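Local structure of chitinase (Paenibacillus sp. FPU-7, 5GZT) at residues T494-A499 and N505-V510. The protein probably hydrolyses internal beta-1,4 linkages between N-acetylglucosamine units of chitin and chitodextrins, acting as a family 18 endochitinase. Residues are numbered along the deposited sequence; the frame is centred on the assembly and turned at random.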
ATOM      1  N   THR B 494      22.506  15.340 -14.931  1.00 16.56           N
ATOM      2  CA  THR B 494      22.020  14.267 -14.104  1.00 16.64           C
ATOM      3  C   THR B 494      21.363  14.787 -12.822  1.00 16.74           C
ATOM      4  O   THR B 494      21.743  15.849 -12.265  1.00 19.75           O
ATOM      5  CB  THR B 494      23.136  13.275 -13.739  1.00 15.49           C
ATOM      6  OG1 THR B 494      24.121  13.945 -12.952  1.00 16.52           O
ATOM      7  CG2 THR B 494      23.831  12.685 -14.954  1.00 15.57           C
ATOM      8  N   SER B 495      20.381  14.046 -12.339  1.00 17.69           N
ATOM      9  CA  SER B 495      19.840  14.293 -11.027  1.00 16.82           C
ATOM     10  C   SER B 495      19.116  13.078 -10.525  1.00 16.61           C
ATOM     11  O   SER B 495      19.223  11.997 -11.076  1.00 18.82           O
ATOM     12  CB  SER B 495      18.921  15.555 -11.043  1.00 19.05           C
ATOM     13  OG  SER B 495      18.663  16.019  -9.700  1.00 17.13           O
ATOM     14  N   HIS B 496      18.430  13.213  -9.411  1.00 16.77           N
ATOM     15  CA  HIS B 496      17.640  12.116  -8.797  1.00 14.49           C
ATOM     16  C   HIS B 496      16.293  12.077  -9.381  1.00 17.25           C
ATOM     17  O   HIS B 496      15.665  13.145  -9.586  1.00 16.63           O
ATOM     18  CB  HIS B 496      17.481  12.330  -7.280  1.00 14.35           C
ATOM     19  CG  HIS B 496      18.777  12.491  -6.570  1.00 15.87           C
ATOM     20  ND1 HIS B 496      19.728  11.487  -6.525  1.00 17.14           N
ATOM     21  CD2 HIS B 496      19.315  13.544  -5.915  1.00 17.93           C
ATOM     22  CE1 HIS B 496      20.811  11.936  -5.906  1.00 17.88           C
ATOM     23  NE2 HIS B 496      20.573  13.174  -5.488  1.00 18.33           N
ATOM     24  N   HIS B 497      15.786  10.886  -9.695  1.00 16.37           N
ATOM     25  CA  HIS B 497      14.435  10.738 -10.269  1.00 17.94           C
ATOM     26  C   HIS B 497      13.318  10.525  -9.259  1.00 18.57           C
ATOM     27  O   HIS B 497      12.131  10.708  -9.624  1.00 16.28           O
ATOM     28  CB  HIS B 497      14.426   9.657 -11.389  1.00 16.08           C
ATOM     29  CG  HIS B 497      13.868   8.324 -11.032  1.00 16.18           C
ATOM     30  ND1 HIS B 497      14.654   7.224 -10.718  1.00 18.08           N
ATOM     31  CD2 HIS B 497      12.605   7.862 -11.106  1.00 15.17           C
ATOM     32  CE1 HIS B 497      13.884   6.172 -10.530  1.00 15.54           C
ATOM     33  NE2 HIS B 497      12.635   6.532 -10.796  1.00 21.45           N
ATOM     34  N   THR B 498      13.661  10.107  -8.035  1.00 15.11           N
ATOM     35  CA  THR B 498      12.641   9.730  -7.087  1.00 15.06           C
ATOM     36  C   THR B 498      13.098  10.067  -5.649  1.00 17.03           C
ATOM     37  O   THR B 498      12.738   9.426  -4.697  1.00 14.66           O
ATOM     38  CB  THR B 498      12.131   8.299  -7.281  1.00 17.29           C
ATOM     39  OG1 THR B 498      10.914   8.085  -6.496  1.00 15.24           O
ATOM     40  CG2 THR B 498      13.194   7.248  -6.896  1.00 17.22           C
ATOM     41  N   ALA B 499      13.842  11.159  -5.521  1.00 15.83           N
ATOM     42  CA  ALA B 499      14.366  11.516  -4.190  1.00 18.47           C
ATOM     43  C   ALA B 499      13.335  12.009  -3.203  1.00 19.59           C
ATOM     44  O   ALA B 499      12.340  12.618  -3.612  1.00 18.46           O
ATOM     45  CB  ALA B 499      15.418  12.571  -4.358  1.00 18.79           C
ATOM     46  N   ASN B 505      18.117  23.664  -5.795  1.00 31.93           N
ATOM     47  CA  ASN B 505      16.897  24.444  -6.031  1.00 32.73           C
ATOM     48  C   ASN B 505      16.017  23.974  -7.142  1.00 26.88           C
ATOM     49  O   ASN B 505      14.793  24.024  -7.017  1.00 35.32           O
ATOM     50  CB  ASN B 505      17.253  25.923  -6.258  1.00 37.77           C
ATOM     51  CG  ASN B 505      17.769  26.620  -4.986  1.00 39.31           C
ATOM     52  OD1 ASN B 505      17.565  26.181  -3.815  1.00 40.41           O
ATOM     53  ND2 ASN B 505      18.423  27.737  -5.220  1.00 35.73           N
ATOM     54  N   ASN B 506      16.605  23.442  -8.187  1.00 26.36           N
ATOM     55  CA  ASN B 506      15.823  22.937  -9.317  1.00 30.98           C
ATOM     56  C   ASN B 506      15.552  21.410  -9.276  1.00 29.33           C
ATOM     57  O   ASN B 506      14.956  20.839 -10.233  1.00 33.83           O
ATOM     58  CB  ASN B 506      16.596  23.321 -10.582  1.00 33.88           C
ATOM     59  CG  ASN B 506      16.693  24.849 -10.732  1.00 45.59           C
ATOM     60  OD1 ASN B 506      15.763  25.580 -10.328  1.00 44.82           O
ATOM     61  ND2 ASN B 506      17.827  25.344 -11.249  1.00 56.13           N
ATOM     62  N   GLN B 507      15.946  20.744  -8.200  1.00 21.98           N
ATOM     63  CA  GLN B 507      15.656  19.313  -8.084  1.00 21.33           C
ATOM     64  C   GLN B 507      14.319  19.102  -7.433  1.00 20.75           C
ATOM     65  O   GLN B 507      14.110  19.409  -6.252  1.00 26.43           O
ATOM     66  CB  GLN B 507      16.727  18.636  -7.231  1.00 20.91           C
ATOM     67  CG  GLN B 507      16.644  17.126  -7.229  1.00 19.67           C
ATOM     68  CD  GLN B 507      16.903  16.607  -5.842  1.00 17.51           C
ATOM     69  OE1 GLN B 507      17.910  16.925  -5.263  1.00 18.83           O
ATOM     70  NE2 GLN B 507      15.946  15.971  -5.265  1.00 17.82           N
ATOM     71  N   LEU B 508      13.409  18.459  -8.160  1.00 19.06           N
ATOM     72  CA  LEU B 508      12.158  18.018  -7.622  1.00 19.39           C
ATOM     73  C   LEU B 508      12.320  16.772  -6.751  1.00 21.97           C
ATOM     74  O   LEU B 508      13.246  15.988  -6.958  1.00 19.03           O
ATOM     75  CB  LEU B 508      11.217  17.698  -8.794  1.00 24.92           C
ATOM     76  CG  LEU B 508      10.344  18.732  -9.499  1.00 32.68           C
ATOM     77  CD1 LEU B 508      10.775  20.160  -9.238  1.00 32.98           C
ATOM     78  CD2 LEU B 508      10.098  18.389 -10.964  1.00 34.27           C
ATOM     79  N   SER B 509      11.323  16.529  -5.911  1.00 20.03           N
ATOM     80  CA  SER B 509      11.397  15.505  -4.940  1.00 20.09           C
ATOM     81  C   SER B 509      10.000  15.116  -4.515  1.00 22.04           C
ATOM     82  O   SER B 509       9.017  15.797  -4.921  1.00 23.47           O
ATOM     83  CB  SER B 509      12.180  16.044  -3.771  1.00 21.84           C
ATOM     84  OG  SER B 509      11.609  17.212  -3.174  1.00 19.31           O
ATOM     85  N   VAL B 510       9.896  14.057  -3.684  1.00 18.81           N
ATOM     86  CA  VAL B 510       8.709  13.751  -2.939  1.00 18.03           C
ATOM     87  C   VAL B 510       8.312  15.037  -2.152  1.00 20.52           C
ATOM     88  O   VAL B 510       7.178  15.446  -2.153  1.00 20.51           O
ATOM     89  CB  VAL B 510       8.936  12.629  -1.953  1.00 18.98           C
ATOM     90  CG1 VAL B 510       7.802  12.468  -0.964  1.00 19.46           C
ATOM     91  CG2 VAL B 510       9.155  11.312  -2.690  1.00 23.16           C
TER
HETATM   92  O   HOH W   1      13.815  13.362  -7.436  1.00 16.19           O
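A499 and V510 join two arms of the long connection that leads from strand 478-481 into helix 510-519, a buried contact in which V510 is the first residue of that helix. V510 N gives a nearly straight hydrogen bond (168°) to A499 O, 2.8 Å away, and CG2 of V510 packs against the same oxygen. Further along, a water donates to H496 O and L508 O and accepts from A499 N, tying both arms together. The loop belongs to the first of the two family 18 TIM-barrel domains, and S509 is the N-cap of its helix 510-519; a short side chain with a hydroxyl suits that place, since OG bonds S512 N and also S502 OG. Q507 is long enough to reach across to the 494-499 arm. With CG anti to the backbone N (chi1 -171°), it brings that carbon against S495 OG. Q507 OE1 lies 3.7 Å from H496 CD2. The flat H496 ring offers its edge to this amide, the planes 80° apart, while its NE2 hydrogen-bonds D582 OD2. Q507 NE2 bonds L508 O at 3.2 Å and Y501 O, while Q507 OE1 takes A503 N, so both ends of the amide are held. The small methyl of A499 fits beside Q507 NE2.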